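Local coordinates for kinesin-like protein (Caenorhabditis elegans, PDB 5X3E), which is a kinesin-6 motor (Zen4) that, as a kinesin, probably couples ATP hydrolysis to work on microtubules, crystallised in its nucleotide-free state, at residues D91-V96 and L142-D147; L116-V121 and Y128-K133; R371-Q374 and N380-Q383; V384-S389 and L394-L399. All coordinates share one frame; numbering follows the deposited sequence.

How the contacts relate
The chain first meets contact 1, where the start of helix 93-109 waits for helix 141-152 to return and close a long loop. Contact 2 lies wholly within that loop, joining strand 114-119 to helix 126-130 across the probable P-loop. The two touch: Q93 reaches Y128, and L142 is bonded to M130. Contacts 3 and 4 follow in series, neither crossing the other. Contact 3 closes the short turn after helix 350-375, and contact 4 closes a turn through helix 390-394 to helix 396-399; N373 packs on V384 between them. Contacts 1 and 4 lie on opposite sides of the chain's centre, while F117 packing on F395 links contact 2 to contact 4.

Contact 1: residues D91-V96 and L142-D147; sequences DGQATV and LPRTLD
A small, buried packing contact brings the first turn of helix 93-109, at Q93 and A94, against a single long side chain, R144, from helix 141-152. It illustrates how an arginine can serve a fold through its flat face while its nitrogens bond elsewhere. The guanidinium lies with one face against the start of the helix: the backbone N of A94 sits 4.1 Å above its plane, over the centre, and the carbonyl carbon of Q93 lies above the same face nearer the rim. On this same side of the plane A94 CB is 4.2 Å from R144 NH1, and Q93 CB comes in obliquely to 3.5 Å from R144 NH2. R144 gets there by an extended chain, its CG anti to the carbonyl carbon (chi1 -63°), which carries the charge straight across from one helix to the other.

What holds the plane in this orientation lies outside the pair. NH1 forms a salt bridge with E202, NE bonds to the carbonyl of T139 and NH2 to that of E136. A helix start is expected to disfavour a nearby cation, and E202 probably offsets that. Q93 bends its amide away from R144: NE2 bonds to the carbonyls of G138 and Y128, and OE1 accepts from R41. G92 stands at the N-cap, its O taking the V96 N at 3.0 Å.

Around this pair, T145 packs on F97, S101 and I105 of helix 93-109, L146 faces helix 267-281, and L142 meets F299 and L331 of strands 296-307 and 325-333, so that helix 141-152 is wedged between two helices and the central sheet.

Contact 2: residues L116-V121 and Y128-K133; sequences LFTYGV and YTMTGK
T118 of strand 114-119 meets T129 and M130 at the end of helix 126-130, with CA atoms of T118 and M130 7.0 Å apart. The contact is wholly buried, and van der Waals packing does the work across it. The thioether of M130 curls back to bring its methyl onto the threonine: CG stands anti to the backbone N (chi1 -180°), and bends at chi2 (71°) and chi3 (80°) then turn CE to the strand. There CE touches both branches of T118, OG1 at 3.6 Å and CG2 at 3.7 Å. Beside it, the methyls of the two threonines brush past each other, T118 CG2 to T129 CG2 being 4.2 Å.

Polar groups at the contact look elsewhere. T118 OG1 has a weak hydrogen bond to D333, at the end of strand 325-333 in the DLAGSE sequence that is the switch II signature of kinesins. T129 OG1 is bonded to the carbonyl of G125 and to R41, which turns its polar branch away and leaves its methyl for T118.

Beyond T118 the strand runs into G120, whose backbone angles would press a side chain against the preceding carbonyl. The carbonyl of G120 accepts a bond from K126 NZ, consistent with a lysine that lacks nucleotide. Strand, glycine-rich turn and helix together form the arrangement typical of the Walker A P-loop of NTPases.

Contact 3: residues R371-Q374 and N380-Q383; sequences RRNQ and NLEQ
N373, in the last turns of helix 350-375, and L381, in the irregular chain that follows, bring their CA atoms to 5.5 Å. Residues L381 and E382 are extended, so the backbone of E382 presents both its N-H and its carbonyl to the helix. The amide of N373 grips both: E382 N donates to OD1 at 3.0 Å, tilted 16° from the carbonyl plane, while ND2 gives a straighter bond to E382 O at 3.1 Å, close to the plane of the amide. One side chain thus imitates the edge of a strand. In kinesins, a long switch II helix is followed by a loop of this kind that generally belongs to the microtubule-facing surface, and this segment probably corresponds to it. A leucine in place of N373 would probably leave the N-H and carbonyl of E382 without these mates and let the loop shift from the helix. Above the amide, L381 CB rests 3.2 Å from OD1. E382 also sends its carboxylate back along the helix, where OE2 forms a weak salt bridge with R372 NH1 at 3.5 Å, the guanidinium and carboxylate planes turned 44° apart. R372 has a second, long and weak ion pair with E368.

Contact 4: residues V384-S389 and L394-L399; sequences VPYRQS and LFKNYL. With SO4 (sulfate ion), chain K; SO4 (sulfate ion), chain M.
Y386 lays its ring under the aliphatic chain of K396, a CH-pi contact in which K396 CG stands 3.6 Å from the ring centroid, only 8° off the normal. V384-S389 opens the VPYRQSKLT signature of kinesins, which runs on into helix 390-394; L394-L399 follows and includes helix 396-399. The lysine runs obliquely over the ring rather than pointing at it: CD lies 3.4 Å from Y386 CZ, and NZ passes beyond the hydroxyl rim. The tyrosine's first torsion (chi1 57°) tucks CG between the backbone N and the carbonyl carbon, turning the ring toward the helix. Were Y386 replaced by alanine, the aliphatic part of K396 would probably lose the ring face it lies on, leaving a gap beneath it.

Beyond the rim a sulfate, probably from the crystallisation liquor, gathers two cations: K396 NZ is weakly bonded to its O2 at 3.5 Å, and R387 NH2 weakly to its O3 at 2.8 Å. A second sulfate has a weak bond from R387 N to its O1, 3.4 Å. P385 forms an inverse gamma turn, and S389 N-caps helix 390-394, its side chain capping a backbone N and OG also hydrogen-bonded to T392 OG1.

The other half of the contact is apolar. V384 and L399 cross at about a right angle, V384 CG1 resting 4.0 Å from L399 CB, while V384 CG2 touches the carbonyl O of L399 at 3.5 Å.

Contact 1: residues D91-V96 and L142-D147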
loop_
_atom_site.group_PDB
_atom_site.type_symbol
_atom_site.label_atom_id
_atom_site.label_comp_id
_atom_site.label_asym_id
_atom_site.label_seq_id
_atom_site.Cartn_x
_atom_site.Cartn_y
_atom_site.Cartn_z
ATOM N N ASP A 91 16.418 -12.836 7.639
ATOM C CA ASP A 91 14.972 -12.731 7.800
ATOM C C ASP A 91 14.297 -12.867 6.438
ATOM O O ASP A 91 14.471 -12.011 5.564
ATOM C CB ASP A 91 14.612 -11.405 8.464
ATOM C CG ASP A 91 15.019 -11.352 9.929
ATOM O OD1 ASP A 91 14.654 -12.270 10.692
ATOM O OD2 ASP A 91 15.712 -10.389 10.318
ATOM N N GLY A 92 13.511 -13.932 6.258
ATOM C CA GLY A 92 12.866 -14.202 4.989
ATOM C C GLY A 92 11.533 -13.475 4.825
ATOM O O GLY A 92 11.108 -12.685 5.667
ATOM N N GLN A 93 10.871 -13.765 3.701
ATOM C CA GLN A 93 9.629 -13.074 3.359
ATOM C C GLN A 93 8.560 -13.304 4.418
ATOM O O GLN A 93 7.870 -12.366 4.838
ATOM C CB GLN A 93 9.124 -13.552 1.999
ATOM C CG GLN A 93 10.073 -13.322 0.845
ATOM C CD GLN A 93 10.150 -11.875 0.426
ATOM O OE1 GLN A 93 10.605 -11.015 1.179
ATOM N NE2 GLN A 93 9.698 -11.596 -0.788
ATOM N N ALA A 94 8.392 -14.558 4.843
ATOM C CA ALA A 94 7.370 -14.885 5.830
ATOM C C ALA A 94 7.585 -14.111 7.125
ATOM O O ALA A 94 6.621 -13.653 7.748
ATOM C CB ALA A 94 7.366 -16.389 6.096
ATOM N N THR A 95 8.842 -13.956 7.546
ATOM C CA THR A 95 9.114 -13.208 8.771
ATOM C C THR A 95 8.785 -11.733 8.598
ATOM O O THR A 95 8.172 -11.119 9.480
ATOM C CB THR A 95 10.572 -13.391 9.195
ATOM O OG1 THR A 95 10.812 -14.769 9.508
ATOM C CG2 THR A 95 10.885 -12.540 10.412
ATOM N N VAL A 96 9.184 -11.150 7.465
ATOM C CA VAL A 96 8.832 -9.764 7.171
ATOM C C VAL A 96 7.319 -9.592 7.158
ATOM O O VAL A 96 6.775 -8.704 7.819
ATOM C CB VAL A 96 9.455 -9.317 5.838
ATOM C CG1 VAL A 96 8.900 -7.956 5.424
ATOM C CG2 VAL A 96 10.957 -9.252 5.962
ATOM N N LEU A 142 2.594 -8.056 -0.735
ATOM C CA LEU A 142 1.307 -7.814 -1.379
ATOM C C LEU A 142 0.543 -9.104 -1.644
ATOM O O LEU A 142 -0.612 -9.209 -1.198
ATOM C CB LEU A 142 1.525 -6.979 -2.645
ATOM C CG LEU A 142 0.321 -6.486 -3.436
ATOM C CD1 LEU A 142 0.675 -5.144 -4.066
ATOM C CD2 LEU A 142 -0.079 -7.495 -4.499
ATOM N N PRO A 143 1.103 -10.117 -2.322
ATOM C CA PRO A 143 0.311 -11.340 -2.543
ATOM C C PRO A 143 -0.037 -12.059 -1.254
ATOM O O PRO A 143 -1.158 -12.568 -1.120
ATOM C CB PRO A 143 1.215 -12.188 -3.446
ATOM C CG PRO A 143 2.200 -11.225 -4.030
ATOM C CD PRO A 143 2.430 -10.221 -2.957
ATOM N N ARG A 144 0.888 -12.098 -0.287
ATOM C CA ARG A 144 0.580 -12.711 1.002
ATOM C C ARG A 144 -0.551 -11.972 1.702
ATOM O O ARG A 144 -1.424 -12.598 2.316
ATOM C CB ARG A 144 1.825 -12.747 1.889
ATOM C CG ARG A 144 2.963 -13.592 1.339
ATOM C CD ARG A 144 4.161 -13.567 2.272
ATOM N NE ARG A 144 5.329 -14.190 1.660
ATOM C CZ ARG A 144 5.672 -15.462 1.837
ATOM N NH1 ARG A 144 4.940 -16.241 2.621
ATOM N NH2 ARG A 144 6.749 -15.951 1.235
ATOM N N THR A 145 -0.533 -10.638 1.647
ATOM C CA THR A 145 -1.625 -9.859 2.216
ATOM C C THR A 145 -2.950 -10.203 1.544
ATOM O O THR A 145 -3.963 -10.420 2.218
ATOM C CB THR A 145 -1.330 -8.363 2.098
ATOM O OG1 THR A 145 -0.200 -8.031 2.913
ATOM C CG2 THR A 145 -2.528 -7.565 2.571
ATOM N N LEU A 146 -2.963 -10.256 0.209
ATOM C CA LEU A 146 -4.181 -10.650 -0.494
ATOM C C LEU A 146 -4.629 -12.046 -0.083
ATOM O O LEU A 146 -5.826 -12.286 0.119
ATOM C CB LEU A 146 -3.968 -10.593 -2.006
ATOM C CG LEU A 146 -3.787 -9.220 -2.651
ATOM C CD1 LEU A 146 -3.298 -9.381 -4.093
ATOM C CD2 LEU A 146 -5.095 -8.427 -2.586
ATOM N N ASP A 147 -3.682 -12.983 0.025
ATOM C CA ASP A 147 -4.007 -14.335 0.475
ATOM C C ASP A 147 -4.673 -14.313 1.842
ATOM O O ASP A 147 -5.763 -14.866 2.028
ATOM C CB ASP A 147 -2.737 -15.189 0.527
ATOM C CG ASP A 147 -2.277 -15.646 -0.839
ATOM O OD1 ASP A 147 -3.132 -15.829 -1.731
ATOM O OD2 ASP A 147 -1.052 -15.833 -1.013
#

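Contact 2: residues L116-V121 and Y128-K133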
loop_
_atom_site.group_PDB
_atom_site.type_symbol
_atom_site.label_atom_id
_atom_site.label_comp_id
_atom_site.label_asym_id
_atom_site.label_seq_id
_atom_site.Cartn_x
_atom_site.Cartn_y
_atom_site.Cartn_z
ATOM N N LEU A 116 1.118 1.257 4.113
ATOM C CA LEU A 116 2.444 0.649 4.149
ATOM C C LEU A 116 3.266 1.137 2.965
ATOM O O LEU A 116 2.839 1.002 1.813
ATOM C CB LEU A 116 2.346 -0.877 4.145
ATOM C CG LEU A 116 3.570 -1.717 4.534
ATOM C CD1 LEU A 116 3.055 -3.055 4.941
ATOM C CD2 LEU A 116 4.578 -1.882 3.402
ATOM N N PHE A 117 4.436 1.708 3.252
ATOM C CA PHE A 117 5.394 2.141 2.245
ATOM C C PHE A 117 6.594 1.203 2.216
ATOM O O PHE A 117 7.023 0.689 3.253
ATOM C CB PHE A 117 5.926 3.549 2.525
ATOM C CG PHE A 117 4.889 4.624 2.519
ATOM C CD1 PHE A 117 4.452 5.180 1.325
ATOM C CD2 PHE A 117 4.395 5.124 3.710
ATOM C CE1 PHE A 117 3.510 6.193 1.319
ATOM C CE2 PHE A 117 3.461 6.133 3.711
ATOM C CZ PHE A 117 3.016 6.672 2.513
ATOM N N THR A 118 7.151 1.004 1.025
ATOM C CA THR A 118 8.511 0.496 0.876
ATOM C C THR A 118 9.365 1.611 0.284
ATOM O O THR A 118 9.015 2.185 -0.752
ATOM C CB THR A 118 8.572 -0.762 -0.004
ATOM O OG1 THR A 118 7.963 -0.514 -1.276
ATOM C CG2 THR A 118 7.869 -1.926 0.674
ATOM N N TYR A 119 10.463 1.932 0.963
ATOM C CA TYR A 119 11.329 3.051 0.616
ATOM C C TYR A 119 12.753 2.555 0.392
ATOM O O TYR A 119 13.167 1.547 0.972
ATOM C CB TYR A 119 11.305 4.107 1.729
ATOM C CG TYR A 119 12.112 5.348 1.446
ATOM C CD1 TYR A 119 11.528 6.455 0.851
ATOM C CD2 TYR A 119 13.457 5.419 1.785
ATOM C CE1 TYR A 119 12.260 7.594 0.587
ATOM C CE2 TYR A 119 14.199 6.553 1.523
ATOM C CZ TYR A 119 13.593 7.639 0.925
ATOM O OH TYR A 119 14.319 8.777 0.664
ATOM N N GLY A 120 13.495 3.247 -0.458
ATOM C CA GLY A 120 14.902 2.938 -0.628
ATOM C C GLY A 120 15.385 3.242 -2.033
ATOM O O GLY A 120 14.668 3.796 -2.860
ATOM N N VAL A 121 16.656 2.908 -2.262
ATOM C CA VAL A 121 17.311 3.064 -3.557
ATOM C C VAL A 121 16.850 1.946 -4.489
ATOM O O VAL A 121 16.211 0.984 -4.048
ATOM C CB VAL A 121 18.843 3.059 -3.395
ATOM C CG1 VAL A 121 19.528 3.676 -4.599
ATOM C CG2 VAL A 121 19.237 3.800 -2.140
ATOM N N TYR A 128 11.430 -6.495 -4.210
ATOM C CA TYR A 128 11.462 -7.853 -3.660
ATOM C C TYR A 128 10.628 -7.940 -2.388
ATOM O O TYR A 128 9.869 -8.896 -2.198
ATOM C CB TYR A 128 12.898 -8.289 -3.392
ATOM C CG TYR A 128 13.020 -9.624 -2.680
ATOM C CD1 TYR A 128 12.816 -10.824 -3.356
ATOM C CD2 TYR A 128 13.351 -9.680 -1.332
ATOM C CE1 TYR A 128 12.933 -12.035 -2.698
ATOM C CE2 TYR A 128 13.465 -10.878 -0.676
ATOM C CZ TYR A 128 13.258 -12.052 -1.361
ATOM O OH TYR A 128 13.378 -13.246 -0.693
ATOM N N THR A 129 10.757 -6.946 -1.507
ATOM C CA THR A 129 9.965 -6.920 -0.283
ATOM C C THR A 129 8.475 -6.840 -0.590
ATOM O O THR A 129 7.669 -7.557 0.018
ATOM C CB THR A 129 10.396 -5.739 0.578
ATOM O OG1 THR A 129 11.759 -5.923 0.989
ATOM C CG2 THR A 129 9.499 -5.593 1.794
ATOM N N MET A 130 8.092 -5.998 -1.552
ATOM C CA MET A 130 6.680 -5.730 -1.810
ATOM C C MET A 130 6.027 -6.855 -2.603
ATOM O O MET A 130 4.947 -7.337 -2.237
ATOM C CB MET A 130 6.519 -4.402 -2.551
ATOM C CG MET A 130 5.068 -4.057 -2.846
ATOM S SD MET A 130 4.144 -3.610 -1.366
ATOM C CE MET A 130 4.679 -1.909 -1.149
ATOM N N THR A 131 6.665 -7.286 -3.689
ATOM C CA THR A 131 6.081 -8.280 -4.585
ATOM C C THR A 131 6.929 -9.538 -4.703
ATOM O O THR A 131 6.430 -10.639 -4.453
ATOM C CB THR A 131 5.880 -7.644 -5.969
ATOM O OG1 THR A 131 5.041 -6.492 -5.842
ATOM C CG2 THR A 131 5.241 -8.629 -6.929
ATOM N N GLY A 132 8.194 -9.403 -5.097
ATOM C CA GLY A 132 9.065 -10.558 -5.214
ATOM C C GLY A 132 8.691 -11.430 -6.401
ATOM O O GLY A 132 8.121 -10.967 -7.401
ATOM N N LYS A 133 8.995 -12.732 -6.268
ATOM C CA LYS A 133 8.737 -13.783 -7.246
ATOM C C LYS A 133 7.732 -14.780 -6.664
ATOM O O LYS A 133 7.831 -15.143 -5.484
ATOM C CB LYS A 133 10.060 -14.491 -7.636
ATOM C CG LYS A 133 9.902 -15.419 -8.821
ATOM C CD LYS A 133 11.135 -16.245 -9.088
ATOM C CE LYS A 133 10.855 -17.302 -10.128
ATOM N NZ LYS A 133 12.115 -17.996 -10.463
#

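Contact 3: residues R371-Q374 and N380-Q383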
loop_
_atom_site.group_PDB
_atom_site.type_symbol
_atom_site.label_atom_id
_atom_site.label_comp_id
_atom_site.label_asym_id
_atom_site.label_seq_id
_atom_site.Cartn_x
_atom_site.Cartn_y
_atom_site.Cartn_z
ATOM N N ARG A 371 4.807 12.606 13.891
ATOM C CA ARG A 371 5.364 12.119 15.147
ATOM C C ARG A 371 5.200 13.138 16.264
ATOM O O ARG A 371 4.844 12.781 17.392
ATOM C CB ARG A 371 6.835 11.769 14.967
ATOM C CG ARG A 371 7.086 10.424 14.321
ATOM C CD ARG A 371 8.527 10.345 13.879
ATOM N NE ARG A 371 8.883 9.040 13.345
ATOM C CZ ARG A 371 9.895 8.840 12.511
ATOM N NH1 ARG A 371 10.639 9.865 12.113
ATOM N NH2 ARG A 371 10.162 7.620 12.074
ATOM N N ARG A 372 5.467 14.412 15.976
ATOM C CA ARG A 372 5.347 15.428 17.016
ATOM C C ARG A 372 3.900 15.581 17.459
ATOM O O ARG A 372 3.623 15.769 18.650
ATOM C CB ARG A 372 5.887 16.766 16.514
ATOM C CG ARG A 372 7.308 16.713 15.981
ATOM C CD ARG A 372 7.822 18.105 15.654
ATOM N NE ARG A 372 9.069 18.063 14.898
ATOM C CZ ARG A 372 9.153 18.330 13.598
ATOM N NH1 ARG A 372 8.064 18.669 12.920
ATOM N NH2 ARG A 372 10.325 18.266 12.977
ATOM N N ASN A 373 2.960 15.503 16.513
ATOM C CA ASN A 373 1.551 15.609 16.874
ATOM C C ASN A 373 1.106 14.448 17.754
ATOM O O ASN A 373 0.251 14.626 18.627
ATOM C CB ASN A 373 0.679 15.680 15.619
ATOM C CG ASN A 373 0.773 17.021 14.905
ATOM O OD1 ASN A 373 1.032 18.055 15.523
ATOM N ND2 ASN A 373 0.550 17.008 13.598
ATOM N N GLN A 374 1.679 13.259 17.556
ATOM C CA GLN A 374 1.261 12.116 18.359
ATOM C C GLN A 374 1.693 12.236 19.815
ATOM O O GLN A 374 1.163 11.515 20.666
ATOM C CB GLN A 374 1.802 10.820 17.752
ATOM C CG GLN A 374 1.139 10.431 16.434
ATOM C CD GLN A 374 1.844 9.290 15.723
ATOM O OE1 GLN A 374 3.040 9.067 15.912
ATOM N NE2 GLN A 374 1.098 8.551 14.906
ATOM N N ASN A 380 -2.714 23.013 20.090
ATOM C CA ASN A 380 -1.289 23.292 19.913
ATOM C C ASN A 380 -0.588 22.238 19.057
ATOM O O ASN A 380 0.602 21.975 19.239
ATOM C CB ASN A 380 -0.573 23.437 21.262
ATOM C CG ASN A 380 -0.823 24.782 21.913
ATOM O OD1 ASN A 380 -1.009 25.787 21.228
ATOM N ND2 ASN A 380 -0.816 24.810 23.243
ATOM N N LEU A 381 -1.301 21.617 18.122
ATOM C CA LEU A 381 -0.674 20.671 17.212
ATOM C C LEU A 381 -0.485 21.341 15.855
ATOM O O LEU A 381 -1.306 22.156 15.427
ATOM C CB LEU A 381 -1.492 19.380 17.083
ATOM C CG LEU A 381 -2.993 19.312 16.769
ATOM C CD1 LEU A 381 -3.332 19.741 15.348
ATOM C CD2 LEU A 381 -3.517 17.903 17.035
ATOM N N GLU A 382 0.609 20.994 15.179
ATOM C CA GLU A 382 1.039 21.725 13.996
ATOM C C GLU A 382 0.534 21.103 12.700
ATOM O O GLU A 382 0.283 19.898 12.611
ATOM C CB GLU A 382 2.562 21.854 13.948
ATOM C CG GLU A 382 3.331 20.608 14.299
ATOM C CD GLU A 382 4.826 20.839 14.240
ATOM O OE1 GLU A 382 5.250 21.809 13.579
ATOM O OE2 GLU A 382 5.576 20.065 14.865
ATOM N N GLN A 383 0.396 21.962 11.694
ATOM C CA GLN A 383 -0.143 21.575 10.400
ATOM C C GLN A 383 0.801 20.610 9.692
ATOM O O GLN A 383 2.025 20.752 9.755
ATOM C CB GLN A 383 -0.371 22.826 9.545
ATOM C CG GLN A 383 -0.841 22.571 8.120
ATOM C CD GLN A 383 -2.267 22.065 8.056
ATOM O OE1 GLN A 383 -2.554 21.066 7.396
ATOM N NE2 GLN A 383 -3.173 22.758 8.739
#

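Contact 4: residues V384-S389 and L394-L399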
loop_
_atom_site.group_PDB
_atom_site.type_symbol
_atom_site.label_atom_id
_atom_site.label_comp_id
_atom_site.label_asym_id
_atom_site.label_seq_id
_atom_site.Cartn_x
_atom_site.Cartn_y
_atom_site.Cartn_z
ATOM N N VAL A 384 0.220 19.623 9.019
ATOM C CA VAL A 384 0.973 18.684 8.194
ATOM C C VAL A 384 1.052 19.270 6.787
ATOM O O VAL A 384 0.001 19.555 6.189
ATOM C CB VAL A 384 0.314 17.299 8.175
ATOM C CG1 VAL A 384 1.117 16.338 7.321
ATOM C CG2 VAL A 384 0.165 16.767 9.584
ATOM N N PRO A 385 2.252 19.485 6.235
ATOM C CA PRO A 385 2.395 20.123 4.911
ATOM C C PRO A 385 2.083 19.170 3.760
ATOM O O PRO A 385 2.870 19.000 2.826
ATOM C CB PRO A 385 3.865 20.564 4.922
ATOM C CG PRO A 385 4.541 19.555 5.795
ATOM C CD PRO A 385 3.554 19.218 6.873
ATOM N N TYR A 386 0.899 18.556 3.808
ATOM C CA TYR A 386 0.588 17.491 2.864
ATOM C C TYR A 386 0.309 17.993 1.454
ATOM O O TYR A 386 0.329 17.184 0.520
ATOM C CB TYR A 386 -0.599 16.651 3.357
ATOM C CG TYR A 386 -1.873 17.421 3.624
ATOM C CD1 TYR A 386 -2.734 17.769 2.590
ATOM C CD2 TYR A 386 -2.225 17.777 4.917
ATOM C CE1 TYR A 386 -3.901 18.471 2.837
ATOM C CE2 TYR A 386 -3.387 18.474 5.172
ATOM C CZ TYR A 386 -4.220 18.818 4.130
ATOM O OH TYR A 386 -5.379 19.508 4.386
ATOM N N ARG A 387 0.062 19.290 1.266
ATOM C CA ARG A 387 -0.244 19.782 -0.074
ATOM C C ARG A 387 0.993 20.009 -0.930
ATOM O O ARG A 387 0.853 20.269 -2.127
ATOM C CB ARG A 387 -1.046 21.081 0.011
ATOM C CG ARG A 387 -2.406 20.900 0.640
ATOM C CD ARG A 387 -3.200 22.190 0.683
ATOM N NE ARG A 387 -4.480 21.976 1.349
ATOM C CZ ARG A 387 -5.557 21.482 0.745
ATOM N NH1 ARG A 387 -5.506 21.154 -0.541
ATOM N NH2 ARG A 387 -6.683 21.309 1.425
ATOM N N GLN A 388 2.191 19.895 -0.356
ATOM C CA GLN A 388 3.414 20.189 -1.092
ATOM C C GLN A 388 3.746 19.137 -2.148
ATOM O O GLN A 388 4.703 19.334 -2.904
ATOM C CB GLN A 388 4.583 20.353 -0.118
ATOM C CG GLN A 388 4.334 21.390 0.969
ATOM C CD GLN A 388 5.589 21.736 1.749
ATOM O OE1 GLN A 388 6.595 21.027 1.676
ATOM N NE2 GLN A 388 5.539 22.836 2.493
ATOM N N SER A 389 3.016 18.023 -2.199
ATOM C CA SER A 389 3.206 17.055 -3.272
ATOM C C SER A 389 1.935 16.235 -3.459
ATOM O O SER A 389 1.156 16.049 -2.519
ATOM C CB SER A 389 4.391 16.129 -2.981
ATOM O OG SER A 389 4.154 15.376 -1.807
ATOM N N LEU A 394 -2.496 12.628 -1.275
ATOM C CA LEU A 394 -3.332 11.434 -1.349
ATOM C C LEU A 394 -3.430 10.705 -0.011
ATOM O O LEU A 394 -4.433 10.033 0.254
ATOM C CB LEU A 394 -2.783 10.500 -2.424
ATOM C CG LEU A 394 -3.509 9.185 -2.688
ATOM C CD1 LEU A 394 -4.955 9.437 -3.081
ATOM C CD2 LEU A 394 -2.780 8.404 -3.767
ATOM N N PHE A 395 -2.426 10.845 0.855
ATOM C CA PHE A 395 -2.440 10.201 2.164
ATOM C C PHE A 395 -2.598 11.216 3.294
ATOM O O PHE A 395 -2.063 11.031 4.391
ATOM C CB PHE A 395 -1.181 9.355 2.346
ATOM C CG PHE A 395 -0.981 8.351 1.251
ATOM C CD1 PHE A 395 -1.917 7.344 1.042
ATOM C CD2 PHE A 395 0.119 8.424 0.414
ATOM C CE1 PHE A 395 -1.756 6.425 0.018
ATOM C CE2 PHE A 395 0.289 7.506 -0.610
ATOM C CZ PHE A 395 -0.651 6.508 -0.810
ATOM N N LYS A 396 -3.348 12.290 3.027
ATOM C CA LYS A 396 -3.590 13.314 4.036
ATOM C C LYS A 396 -4.189 12.719 5.307
ATOM O O LYS A 396 -3.743 13.035 6.416
ATOM C CB LYS A 396 -4.498 14.401 3.458
ATOM C CG LYS A 396 -5.190 15.257 4.502
ATOM C CD LYS A 396 -6.256 16.137 3.875
ATOM C CE LYS A 396 -7.481 16.257 4.768
ATOM N NZ LYS A 396 -8.631 16.893 4.069
ATOM N N ASN A 397 -5.197 11.856 5.165
ATOM C CA ASN A 397 -5.872 11.295 6.331
ATOM C C ASN A 397 -4.893 10.559 7.237
ATOM O O ASN A 397 -4.878 10.770 8.455
ATOM C CB ASN A 397 -7.001 10.366 5.881
ATOM C CG ASN A 397 -8.002 11.066 4.980
ATOM O OD1 ASN A 397 -8.228 10.653 3.843
ATOM N ND2 ASN A 397 -8.601 12.135 5.485
ATOM N N TYR A 398 -4.064 9.687 6.655
ATOM C CA TYR A 398 -3.069 8.958 7.435
ATOM C C TYR A 398 -2.077 9.907 8.099
ATOM O O TYR A 398 -1.763 9.770 9.288
ATOM C CB TYR A 398 -2.332 7.958 6.538
ATOM C CG TYR A 398 -3.187 6.853 5.962
ATOM C CD1 TYR A 398 -3.688 6.941 4.669
ATOM C CD2 TYR A 398 -3.493 5.718 6.706
ATOM C CE1 TYR A 398 -4.469 5.931 4.131
ATOM C CE2 TYR A 398 -4.272 4.698 6.175
ATOM C CZ TYR A 398 -4.756 4.809 4.887
ATOM O OH TYR A 398 -5.530 3.804 4.355
ATOM N N LEU A 399 -1.553 10.870 7.341
ATOM C CA LEU A 399 -0.544 11.774 7.878
ATOM C C LEU A 399 -1.107 12.744 8.909
ATOM O O LEU A 399 -0.333 13.324 9.680
ATOM C CB LEU A 399 0.118 12.537 6.739
ATOM C CG LEU A 399 0.903 11.596 5.833
ATOM C CD1 LEU A 399 1.158 12.224 4.491
ATOM C CD2 LEU A 399 2.212 11.237 6.508
HETATM S S SO4 K . 0.530 23.290 3.088
HETATM O O1 SO4 K . 0.034 21.935 3.328
HETATM O O2 SO4 K . 1.988 23.309 3.168
HETATM O O3 SO4 K . 0.122 23.723 1.755
HETATM O O4 SO4 K . -0.020 24.199 4.090
HETATM S S SO4 M . -8.413 18.896 -0.244
HETATM O O1 SO4 M . -8.920 17.988 -1.271
HETATM O O2 SO4 M . -7.890 18.145 0.895
HETATM O O3 SO4 M . -7.361 19.725 -0.826
HETATM O O4 SO4 M . -9.491 19.761 0.224
#